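Local coordinates for protein peroxinectin A (Dictyostelium discoideum, PDB 6ERC) that uses hydrogen peroxide and a bound haem to oxidise phenolic donors, iodide and thiocyanate as a secreted peroxidase, at residues N153-N158 with S222-L227; K164-L169 with L184-V189; T297-R302 with H390-Y395. All coordinates share one frame; numbering follows the deposited sequence.

Interaction 1 of 3, residues N153-N158 with S222-L227. With NA (sodium ion), chain K.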
loop_
_atom_site.group_PDB
_atom_site.type_symbol
_atom_site.label_atom_id
_atom_site.label_comp_id
_atom_site.label_asym_id
_atom_site.label_seq_id
_atom_site.Cartn_x
_atom_site.Cartn_y
_atom_site.Cartn_z
ATOM N N ASN A 153 1.511 -6.342 -11.351
ATOM C CA ASN A 153 2.923 -5.972 -11.362
ATOM C C ASN A 153 3.630 -6.451 -10.105
ATOM O O ASN A 153 4.845 -6.683 -10.119
ATOM C CB ASN A 153 3.069 -4.455 -11.494
ATOM C CG ASN A 153 2.623 -3.716 -10.240
ATOM O OD1 ASN A 153 1.455 -3.358 -10.097
ATOM N ND2 ASN A 153 3.556 -3.492 -9.323
ATOM N N VAL A 154 2.889 -6.591 -9.005
ATOM C CA VAL A 154 3.462 -7.090 -7.761
ATOM C C VAL A 154 4.082 -8.469 -7.956
ATOM O O VAL A 154 5.058 -8.818 -7.282
ATOM C CB VAL A 154 2.378 -7.103 -6.663
ATOM C CG1 VAL A 154 1.199 -7.973 -7.082
ATOM C CG2 VAL A 154 2.957 -7.577 -5.342
ATOM N N LEU A 155 3.536 -9.275 -8.866
ATOM C CA LEU A 155 4.066 -10.611 -9.120
ATOM C C LEU A 155 4.987 -10.674 -10.328
ATOM O O LEU A 155 6.022 -11.343 -10.272
ATOM C CB LEU A 155 2.923 -11.612 -9.324
ATOM C CG LEU A 155 1.957 -11.836 -8.158
ATOM C CD1 LEU A 155 0.946 -12.889 -8.548
ATOM C CD2 LEU A 155 2.682 -12.244 -6.880
ATOM N N TYR A 156 4.643 -9.987 -11.415
ATOM C CA TYR A 156 5.306 -10.188 -12.696
ATOM C C TYR A 156 6.282 -9.079 -13.061
ATOM O O TYR A 156 6.959 -9.188 -14.090
ATOM C CB TYR A 156 4.252 -10.340 -13.796
ATOM C CG TYR A 156 3.146 -11.296 -13.410
ATOM C CD1 TYR A 156 3.361 -12.667 -13.403
ATOM C CD2 TYR A 156 1.893 -10.827 -13.036
ATOM C CE1 TYR A 156 2.357 -13.546 -13.043
ATOM C CE2 TYR A 156 0.884 -11.698 -12.674
ATOM C CZ TYR A 156 1.120 -13.058 -12.680
ATOM O OH TYR A 156 0.121 -13.932 -12.322
ATOM N N GLY A 157 6.383 -8.027 -12.254
ATOM C CA GLY A 157 7.326 -6.960 -12.522
ATOM C C GLY A 157 6.766 -5.906 -13.453
ATOM O O GLY A 157 5.666 -6.015 -14.003
ATOM N N ASN A 158 7.563 -4.853 -13.641
ATOM C CA ASN A 158 7.126 -3.662 -14.355
ATOM C C ASN A 158 7.641 -3.601 -15.791
ATOM O O ASN A 158 7.606 -2.529 -16.402
ATOM C CB ASN A 158 7.560 -2.409 -13.592
ATOM C CG ASN A 158 6.906 -2.299 -12.226
ATOM O OD1 ASN A 158 7.557 -2.490 -11.201
ATOM N ND2 ASN A 158 5.613 -1.982 -12.206
ATOM N N SER A 222 3.835 -13.634 2.313
ATOM C CA SER A 222 2.930 -14.776 2.279
ATOM C C SER A 222 1.876 -14.606 1.194
ATOM O O SER A 222 1.566 -15.558 0.467
ATOM C CB SER A 222 2.272 -14.966 3.642
ATOM O OG SER A 222 3.212 -15.438 4.588
ATOM N N ILE A 223 1.313 -13.404 1.065
ATOM C CA ILE A 223 0.350 -13.163 -0.005
ATOM C C ILE A 223 1.016 -13.347 -1.361
ATOM O O ILE A 223 0.440 -13.950 -2.275
ATOM C CB ILE A 223 -0.285 -11.767 0.136
ATOM C CG1 ILE A 223 -1.104 -11.693 1.431
ATOM C CG2 ILE A 223 -1.170 -11.464 -1.076
ATOM C CD1 ILE A 223 -1.707 -10.330 1.727
ATOM N N HIS A 224 2.236 -12.832 -1.518
ATOM C CA HIS A 224 2.980 -13.080 -2.749
ATOM C C HIS A 224 3.070 -14.573 -3.030
ATOM O O HIS A 224 2.829 -15.024 -4.154
ATOM C CB HIS A 224 4.382 -12.477 -2.653
ATOM C CG HIS A 224 4.413 -10.987 -2.769
ATOM N ND1 HIS A 224 3.881 -10.153 -1.809
ATOM C CD2 HIS A 224 4.923 -10.179 -3.728
ATOM C CE1 HIS A 224 4.058 -8.896 -2.175
ATOM N NE2 HIS A 224 4.690 -8.885 -3.335
ATOM N N THR A 225 3.405 -15.357 -2.005
ATOM C CA THR A 225 3.626 -16.785 -2.194
ATOM C C THR A 225 2.362 -17.480 -2.688
ATOM O O THR A 225 2.398 -18.240 -3.662
ATOM C CB THR A 225 4.108 -17.409 -0.883
ATOM O OG1 THR A 225 5.301 -16.746 -0.448
ATOM C CG2 THR A 225 4.396 -18.894 -1.057
ATOM N N LEU A 226 1.231 -17.232 -2.027
ATOM C CA LEU A 226 0.017 -17.973 -2.352
ATOM C C LEU A 226 -0.447 -17.681 -3.772
ATOM O O LEU A 226 -0.888 -18.590 -4.486
ATOM C CB LEU A 226 -1.090 -17.648 -1.348
ATOM C CG LEU A 226 -0.815 -17.961 0.128
ATOM C CD1 LEU A 226 -2.095 -17.825 0.942
ATOM C CD2 LEU A 226 -0.209 -19.344 0.325
ATOM N N LEU A 227 -0.354 -16.423 -4.208
ATOM C CA LEU A 227 -0.770 -16.097 -5.567
ATOM C C LEU A 227 0.208 -16.644 -6.597
ATOM O O LEU A 227 -0.176 -16.889 -7.746
ATOM C CB LEU A 227 -0.926 -14.586 -5.728
ATOM C CG LEU A 227 -2.069 -13.941 -4.942
ATOM C CD1 LEU A 227 -2.149 -12.450 -5.251
ATOM C CD2 LEU A 227 -3.404 -14.617 -5.232
HETATM NA NA NA K . 0.109 -1.687 -11.241
#
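In Val-154, chi1 of 59° puts CG1 between the backbone N and the carbonyl carbon and leaves CG2 anti to the N, aimed at the imidazole of His-224, whose own chi1 of -74° keeps CG beside its backbone N and carries the ring across to the short helix 153-156. CG2 of Val-154 meets the ring obliquely at its outer end, 3.0 Å from NE2 of His-224, a separation so short that its exact value is doubtful. The same methyl is equally far, 3.6 Å, from CD2 and CE1 of His-224. Leu-155 divides its methyls between two partners: CD2 rests 3.9 Å from O of His-224, and CD1 approaches CB of Leu-227 at 3.8 Å, the two leucines crossing at about a right angle. At the other ring nitrogen, ND1 of His-224 is hydrogen-bonded to O of Leu-220 one helical turn earlier, which fixes the rotation of the imidazole, and Phe-78 of helix 70-80 meets that ring edge-to-face. With an alanine here, CG2 of Val-154 would probably face a gap, Phe-78 would lose its edge-to-face partner and O of Leu-220 its imidazole donor. The residue before Val-154 turns to a different task: OD1 of Asn-153 binds the sodium ion at 2.4 Å, with Asp-151 and the carbonyls of Asn-82, Gly-147 and Tyr-149 completing the site. Its ND2 makes a weak hydrogen bond to O of His-81, the probable proton acceptor, whose side chain lies about 5 Å from that of Val-154. The chemistry is therefore two-sided: one helical turn gives a single amide oxygen to the sodium ion and an amide N-H to the His-81 backbone, and turns Val-154 and Leu-155 to helix 218-241.

Interaction 2 of 3, residues K164-L169 with L184-V189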
loop_
_atom_site.group_PDB
_atom_site.type_symbol
_atom_site.label_atom_id
_atom_site.label_comp_id
_atom_site.label_asym_id
_atom_site.label_seq_id
_atom_site.Cartn_x
_atom_site.Cartn_y
_atom_site.Cartn_z
ATOM N N LYS A 164 10.351 -11.922 -17.515
ATOM C CA LYS A 164 10.918 -13.153 -18.051
ATOM C C LYS A 164 12.085 -13.678 -17.227
ATOM O O LYS A 164 12.544 -14.796 -17.482
ATOM C CB LYS A 164 11.353 -12.939 -19.502
ATOM C CG LYS A 164 10.178 -12.877 -20.472
ATOM C CD LYS A 164 10.622 -12.707 -21.913
ATOM C CE LYS A 164 9.425 -12.719 -22.856
ATOM N NZ LYS A 164 9.815 -12.517 -24.281
ATOM N N ASN A 165 12.580 -12.909 -16.257
ATOM C CA ASN A 165 13.566 -13.428 -15.319
ATOM C C ASN A 165 12.920 -14.051 -14.091
ATOM O O ASN A 165 13.516 -14.938 -13.469
ATOM C CB ASN A 165 14.529 -12.318 -14.886
ATOM C CG ASN A 165 15.588 -12.024 -15.932
ATOM O OD1 ASN A 165 15.624 -10.938 -16.506
ATOM N ND2 ASN A 165 16.458 -12.994 -16.182
ATOM N N LEU A 166 11.708 -13.617 -13.736
ATOM C CA LEU A 166 11.005 -14.184 -12.592
ATOM C C LEU A 166 10.276 -15.480 -12.924
ATOM O O LEU A 166 9.890 -16.207 -12.003
ATOM C CB LEU A 166 9.996 -13.176 -12.035
ATOM C CG LEU A 166 10.540 -12.106 -11.089
ATOM C CD1 LEU A 166 9.463 -11.071 -10.791
ATOM C CD2 LEU A 166 11.051 -12.726 -9.793
ATOM N N ARG A 167 10.074 -15.783 -14.201
ATOM C CA ARG A 167 9.318 -16.957 -14.606
ATOM C C ARG A 167 10.252 -18.018 -15.172
ATOM O O ARG A 167 11.309 -17.709 -15.730
ATOM C CB ARG A 167 8.240 -16.595 -15.633
ATOM C CG ARG A 167 8.749 -15.824 -16.832
ATOM C CD ARG A 167 7.610 -15.331 -17.708
ATOM N NE ARG A 167 7.405 -16.194 -18.866
ATOM C CZ ARG A 167 6.720 -15.846 -19.951
ATOM N NH1 ARG A 167 6.163 -14.643 -20.039
ATOM N NH2 ARG A 167 6.596 -16.699 -20.952
ATOM N N SER A 168 9.844 -19.280 -15.015
ATOM C CA SER A 168 10.690 -20.401 -15.410
ATOM C C SER A 168 10.801 -20.547 -16.919
ATOM O O SER A 168 11.739 -21.194 -17.393
ATOM C CB SER A 168 10.152 -21.704 -14.814
ATOM O OG SER A 168 8.860 -21.999 -15.314
ATOM N N LEU A 169 9.877 -19.964 -17.681
ATOM C CA LEU A 169 9.832 -20.116 -19.131
ATOM C C LEU A 169 9.547 -21.554 -19.547
ATOM O O LEU A 169 9.916 -21.972 -20.650
ATOM C CB LEU A 169 11.135 -19.629 -19.779
ATOM C CG LEU A 169 11.578 -18.210 -19.410
ATOM C CD1 LEU A 169 12.945 -17.916 -19.994
ATOM C CD2 LEU A 169 10.572 -17.179 -19.885
ATOM N N LEU A 184 8.167 -21.767 -2.020
ATOM C CA LEU A 184 8.352 -20.368 -1.656
ATOM C C LEU A 184 8.862 -19.586 -2.860
ATOM O O LEU A 184 9.282 -20.190 -3.855
ATOM C CB LEU A 184 9.324 -20.243 -0.482
ATOM C CG LEU A 184 8.899 -20.944 0.811
ATOM C CD1 LEU A 184 9.992 -20.827 1.859
ATOM C CD2 LEU A 184 7.592 -20.369 1.338
ATOM N N PRO A 185 8.840 -18.256 -2.820
ATOM C CA PRO A 185 9.302 -17.470 -3.969
ATOM C C PRO A 185 10.773 -17.716 -4.248
ATOM O O PRO A 185 11.483 -18.306 -3.421
ATOM C CB PRO A 185 9.048 -16.018 -3.535
ATOM C CG PRO A 185 7.999 -16.108 -2.474
ATOM C CD PRO A 185 8.269 -17.400 -1.762
ATOM N N PRO A 186 11.266 -17.278 -5.403
ATOM C CA PRO A 186 12.670 -17.504 -5.754
ATOM C C PRO A 186 13.582 -16.476 -5.094
ATOM O O PRO A 186 13.135 -15.507 -4.478
ATOM C CB PRO A 186 12.674 -17.354 -7.278
ATOM C CG PRO A 186 11.572 -16.385 -7.551
ATOM C CD PRO A 186 10.536 -16.567 -6.466
ATOM N N LYS A 187 14.886 -16.702 -5.244
ATOM C CA LYS A 187 15.888 -15.826 -4.655
ATOM C C LYS A 187 17.048 -15.632 -5.623
ATOM O O LYS A 187 17.291 -16.455 -6.510
ATOM C CB LYS A 187 16.404 -16.386 -3.322
ATOM C CG LYS A 187 15.367 -16.379 -2.205
ATOM C CD LYS A 187 15.818 -17.198 -0.999
ATOM C CE LYS A 187 15.738 -18.698 -1.282
ATOM N NZ LYS A 187 16.019 -19.520 -0.073
ATOM N N ASN A 188 17.765 -14.519 -5.434
ATOM C CA ASN A 188 18.974 -14.206 -6.201
ATOM C C ASN A 188 18.702 -14.142 -7.701
ATOM O O ASN A 188 19.605 -14.360 -8.514
ATOM C CB ASN A 188 20.089 -15.218 -5.922
ATOM C CG ASN A 188 20.491 -15.257 -4.466
ATOM O OD1 ASN A 188 20.335 -14.275 -3.745
ATOM N ND2 ASN A 188 21.017 -16.394 -4.026
ATOM N N VAL A 189 17.467 -13.842 -8.086
ATOM C CA VAL A 189 17.104 -13.793 -9.500
ATOM C C VAL A 189 17.792 -12.590 -10.138
ATOM O O VAL A 189 17.557 -11.450 -9.708
ATOM C CB VAL A 189 15.578 -13.727 -9.680
ATOM C CG1 VAL A 189 15.215 -13.708 -11.159
ATOM C CG2 VAL A 189 14.917 -14.905 -8.979
#
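The peptide plane joining Asn-165 to Leu-166 receives CG1 of Val-189 over one face, the methyl standing above and slightly beyond O of Asn-165, 3.1 Å from it. That oxygen also accepts a hydrogen bond from NZ of Lys-175, so it is satisfied by the lysine and its contact with the methyl is only packing. With CG1 anti to the backbone N of Val-189 (chi1 -179°), the methyl projects from the loop toward the helix end and comes within 4.0 Å of CB of Asn-165. Leu-166 takes up the contact on the apolar side: its CD2 meets the pyrrolidine ring of Pro-186 at the corner atom CG, 4.3 Å away, and lies 4.5 Å from CG1 of Val-189. These are loose, oily contacts, placed between two residues whose backbones are tied elsewhere, Leu-166 to Lys-175 and Pro-186 to Ser-208. The pair Pro-185 and Pro-186 holds the loop extended, and Pro-185 packs on Thr-225 and Leu-228 of helix 218-241. The arrangement is that of a helix C-terminus, at the end of helix 160-166, set against the loop leaving the two-stranded antiparallel hairpin 177-179/182-184, within the largely helical haem peroxidase fold.

Interaction 3 of 3, residues T297-R302 with H390-Y395. With HEM (protoporphyrin IX containing Fe), chain F.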
loop_
_atom_site.group_PDB
_atom_site.type_symbol
_atom_site.label_atom_id
_atom_site.label_comp_id
_atom_site.label_asym_id
_atom_site.label_seq_id
_atom_site.Cartn_x
_atom_site.Cartn_y
_atom_site.Cartn_z
ATOM N N THR A 297 -2.759 8.218 -2.453
ATOM C CA THR A 297 -1.596 7.483 -1.975
ATOM C C THR A 297 -0.865 8.224 -0.864
ATOM O O THR A 297 -0.333 7.588 0.052
ATOM C CB THR A 297 -0.645 7.195 -3.141
ATOM O OG1 THR A 297 0.397 6.316 -2.705
ATOM C CG2 THR A 297 -0.024 8.471 -3.688
ATOM N N THR A 298 -0.836 9.556 -0.914
ATOM C CA THR A 298 -0.085 10.319 0.078
ATOM C C THR A 298 -0.846 10.449 1.393
ATOM O O THR A 298 -0.237 10.410 2.467
ATOM C CB THR A 298 0.248 11.707 -0.470
ATOM O OG1 THR A 298 0.833 11.586 -1.773
ATOM C CG2 THR A 298 1.220 12.426 0.454
ATOM N N THR A 299 -2.172 10.599 1.335
ATOM C CA THR A 299 -2.957 10.959 2.514
ATOM C C THR A 299 -3.971 9.883 2.879
ATOM O O THR A 299 -3.829 9.248 3.926
ATOM C CB THR A 299 -3.646 12.304 2.276
ATOM O OG1 THR A 299 -2.708 13.234 1.717
ATOM C CG2 THR A 299 -4.194 12.864 3.584
ATOM N N ALA A 300 -4.996 9.660 2.056
ATOM C CA ALA A 300 -6.135 8.851 2.479
ATOM C C ALA A 300 -5.728 7.409 2.764
ATOM O O ALA A 300 -5.969 6.887 3.857
ATOM C CB ALA A 300 -7.229 8.901 1.412
ATOM N N PHE A 301 -5.116 6.744 1.788
ATOM C CA PHE A 301 -4.885 5.310 1.901
ATOM C C PHE A 301 -3.714 4.952 2.807
ATOM O O PHE A 301 -3.427 3.762 2.974
ATOM C CB PHE A 301 -4.660 4.700 0.516
ATOM C CG PHE A 301 -5.019 3.248 0.438
ATOM C CD1 PHE A 301 -6.343 2.858 0.365
ATOM C CD2 PHE A 301 -4.037 2.274 0.445
ATOM C CE1 PHE A 301 -6.681 1.521 0.296
ATOM C CE2 PHE A 301 -4.372 0.935 0.376
ATOM C CZ PHE A 301 -5.694 0.559 0.301
ATOM N N ARG A 302 -3.031 5.932 3.394
ATOM C CA ARG A 302 -1.996 5.632 4.375
ATOM C C ARG A 302 -2.567 5.347 5.757
ATOM O O ARG A 302 -1.794 5.167 6.705
ATOM C CB ARG A 302 -0.989 6.783 4.454
ATOM C CG ARG A 302 -0.223 7.000 3.160
ATOM C CD ARG A 302 1.215 7.424 3.405
ATOM N NE ARG A 302 1.923 7.642 2.148
ATOM C CZ ARG A 302 3.221 7.913 2.053
ATOM N NH1 ARG A 302 3.969 7.999 3.145
ATOM N NH2 ARG A 302 3.771 8.096 0.860
ATOM N N HIS A 390 4.634 16.826 -0.795
ATOM C CA HIS A 390 3.737 16.885 -1.942
ATOM C C HIS A 390 2.846 18.117 -1.941
ATOM O O HIS A 390 2.168 18.367 -2.943
ATOM C CB HIS A 390 2.849 15.636 -1.990
ATOM C CG HIS A 390 3.598 14.363 -2.236
ATOM N ND1 HIS A 390 2.979 13.206 -2.658
ATOM C CD2 HIS A 390 4.913 14.063 -2.113
ATOM C CE1 HIS A 390 3.882 12.250 -2.789
ATOM N NE2 HIS A 390 5.063 12.743 -2.464
ATOM N N GLY A 391 2.818 18.877 -0.853
ATOM C CA GLY A 391 1.981 20.058 -0.790
ATOM C C GLY A 391 0.515 19.748 -0.596
ATOM O O GLY A 391 -0.342 20.426 -1.178
ATOM N N ILE A 392 0.199 18.732 0.200
ATOM C CA ILE A 392 -1.208 18.418 0.476
ATOM C C ILE A 392 -1.839 19.594 1.214
ATOM O O ILE A 392 -1.275 20.066 2.222
ATOM C CB ILE A 392 -1.323 17.120 1.300
ATOM C CG1 ILE A 392 -0.776 15.924 0.507
ATOM C CG2 ILE A 392 -2.773 16.865 1.732
ATOM C CD1 ILE A 392 -1.574 15.565 -0.744
ATOM N N PRO A 393 -2.981 20.112 0.772
ATOM C CA PRO A 393 -3.588 21.262 1.454
ATOM C C PRO A 393 -3.917 20.939 2.899
ATOM O O PRO A 393 -3.936 19.764 3.296
ATOM C CB PRO A 393 -4.865 21.522 0.641
ATOM C CG PRO A 393 -4.584 20.960 -0.687
ATOM C CD PRO A 393 -3.722 19.756 -0.449
ATOM N N PRO A 394 -4.178 21.957 3.720
ATOM C CA PRO A 394 -4.624 21.703 5.094
ATOM C C PRO A 394 -5.967 20.989 5.140
ATOM O O PRO A 394 -6.732 20.966 4.174
ATOM C CB PRO A 394 -4.721 23.108 5.698
ATOM C CG PRO A 394 -3.798 23.933 4.881
ATOM C CD PRO A 394 -3.868 23.379 3.497
ATOM N N TYR A 395 -6.252 20.415 6.311
ATOM C CA TYR A 395 -7.458 19.618 6.511
ATOM C C TYR A 395 -8.701 20.335 5.993
ATOM O O TYR A 395 -9.436 19.805 5.154
ATOM C CB TYR A 395 -7.592 19.281 8.000
ATOM C CG TYR A 395 -8.857 18.546 8.384
ATOM C CD1 TYR A 395 -9.123 17.270 7.899
ATOM C CD2 TYR A 395 -9.773 19.120 9.257
ATOM C CE1 TYR A 395 -10.275 16.597 8.261
ATOM C CE2 TYR A 395 -10.925 18.455 9.624
ATOM C CZ TYR A 395 -11.172 17.195 9.126
ATOM O OH TYR A 395 -12.324 16.534 9.493
HETATM C CHA HEM F . 3.980 3.884 2.135
HETATM C CHB HEM F . 5.764 0.846 5.446
HETATM C CHC HEM F . 1.345 -1.113 5.999
HETATM C CHD HEM F . -0.470 2.099 2.861
HETATM C C1A HEM F . 4.826 3.273 3.027
HETATM C C2A HEM F . 6.186 3.664 3.304
HETATM C C3A HEM F . 6.687 2.831 4.220
HETATM C C4A HEM F . 5.652 1.877 4.550
HETATM C CMA HEM F . 8.108 2.855 4.825
HETATM C CAA HEM F . 6.896 4.857 2.644
HETATM C CBA HEM F . 7.114 5.897 3.733
HETATM C CGA HEM F . 7.262 7.263 3.117
HETATM O O1A HEM F . 6.291 7.755 2.486
HETATM O O2A HEM F . 8.353 7.871 3.265
HETATM C C1B HEM F . 4.725 0.047 5.860
HETATM C C2B HEM F . 4.844 -1.038 6.802
HETATM C C3B HEM F . 3.627 -1.588 6.956
HETATM C C4B HEM F . 2.699 -0.860 6.114
HETATM C CMB HEM F . 6.184 -1.427 7.456
HETATM C CAB HEM F . 3.186 -2.771 7.849
HETATM C CBB HEM F . 4.011 -3.399 8.693
HETATM C C1C HEM F . 0.459 -0.414 5.208
HETATM C C2C HEM F . -0.968 -0.657 5.090
HETATM C C3C HEM F . -1.470 0.239 4.212
HETATM C C4C HEM F . -0.369 1.062 3.763
HETATM C CMC HEM F . -1.674 -1.772 5.890
HETATM C CAC HEM F . -2.902 0.494 3.671
HETATM C CBC HEM F . -3.995 -0.200 3.993
HETATM C C1D HEM F . 0.582 2.829 2.361
HETATM C C2D HEM F . 0.504 3.808 1.301
HETATM C C3D HEM F . 1.732 4.302 1.116
HETATM C C4D HEM F . 2.631 3.644 2.032
HETATM C CMD HEM F . -0.790 4.208 0.564
HETATM C CAD HEM F . 2.179 5.357 0.090
HETATM C CBD HEM F . 2.319 4.604 -1.230
HETATM C CGD HEM F . 3.440 5.172 -2.066
HETATM O O1D HEM F . 4.610 4.762 -1.851
HETATM O O2D HEM F . 3.181 6.024 -2.953
HETATM N NA HEM F . 4.531 2.175 3.805
HETATM N NB HEM F . 3.406 0.131 5.459
HETATM N NC HEM F . 0.787 0.640 4.383
HETATM N ND HEM F . 1.894 2.754 2.781
HETATM FE FE HEM F . 2.649 1.422 4.061
#
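Thr-298 starts at CB, 3.8 Å from ND1 of His-390, and from there splits into two branches that both touch the imidazole, CG2 also reaching Ile-392. OG1 comes obliquely to the ring, 2.8 Å from ND1 of His-390, while it is hydrogen-bonded to O of Asn-294 in its own helix. A chi1 of -50° sets OG1 beside the backbone N and leaves CG2 anti to it; this methyl sits 3.7 Å from ND1 of His-390 and 4.0 Å from CG1 of Ile-392, past which the threonine slides in the opposite direction. Thr-299, next in the helix, lays OG1 alongside the same isoleucine, 3.5 Å from CG1 of Ile-392, although its polar need is met by Asn-387. The imidazole of His-390 is held at both nitrogens, ND1 by OD1 of Asn-294 and NE2 by OG1 of Thr-119, which would keep the ring from turning. The same segment 297-302 also holds the haem. Thr-297 OG1 donates a hydrogen bond of 2.8 Å to haem O2D, and Arg-302, bent at chi2 (-144°), bonds the second propionate at O1A through NH1, at a length too short to be trusted, with a weak second bond from NH2. NE of Arg-302 points to O of Thr-297 at 3.1 Å, with N-H...O at 157° and the oxygen in the guanidinium plane, so the arginine is braced by the residue that anchors the other propionate. NH1 is shared with Asn-383, and Arg-386 also bonds the haem. The two propionates are thus met by Thr-297 and by Arg-302 five residues on, whose positive guanidinium would probably offset carboxylate charge in this buried pocket, while the intervening threonines pack on segment 390-395 through methyl and hydroxyls.

Overall arrangement
Interactions 1 and 2 adjoin, their centres 11 Å apart: Thr-225 OG1 lies 3.3 Å from Pro-185 CD, and Leu-155 O lies 3.5 Å from Leu-166 CD1. These touching atoms join the two contacts, helix 218-241 supplying one side of interaction 1 and touching Pro-185 of interaction 2. Interaction 3 stands on the opposite side of the chain's centre, its centre 27 Å from that of interaction 1 and 36 Å from that of interaction 2. It touches the haem directly. Interaction 1 approaches the active site through Val-154, close to His-81, with His-224 about 12 Å from the haem; interaction 2 lies away from both, the Leu-166 side chain being about 13 Å from the sodium ion.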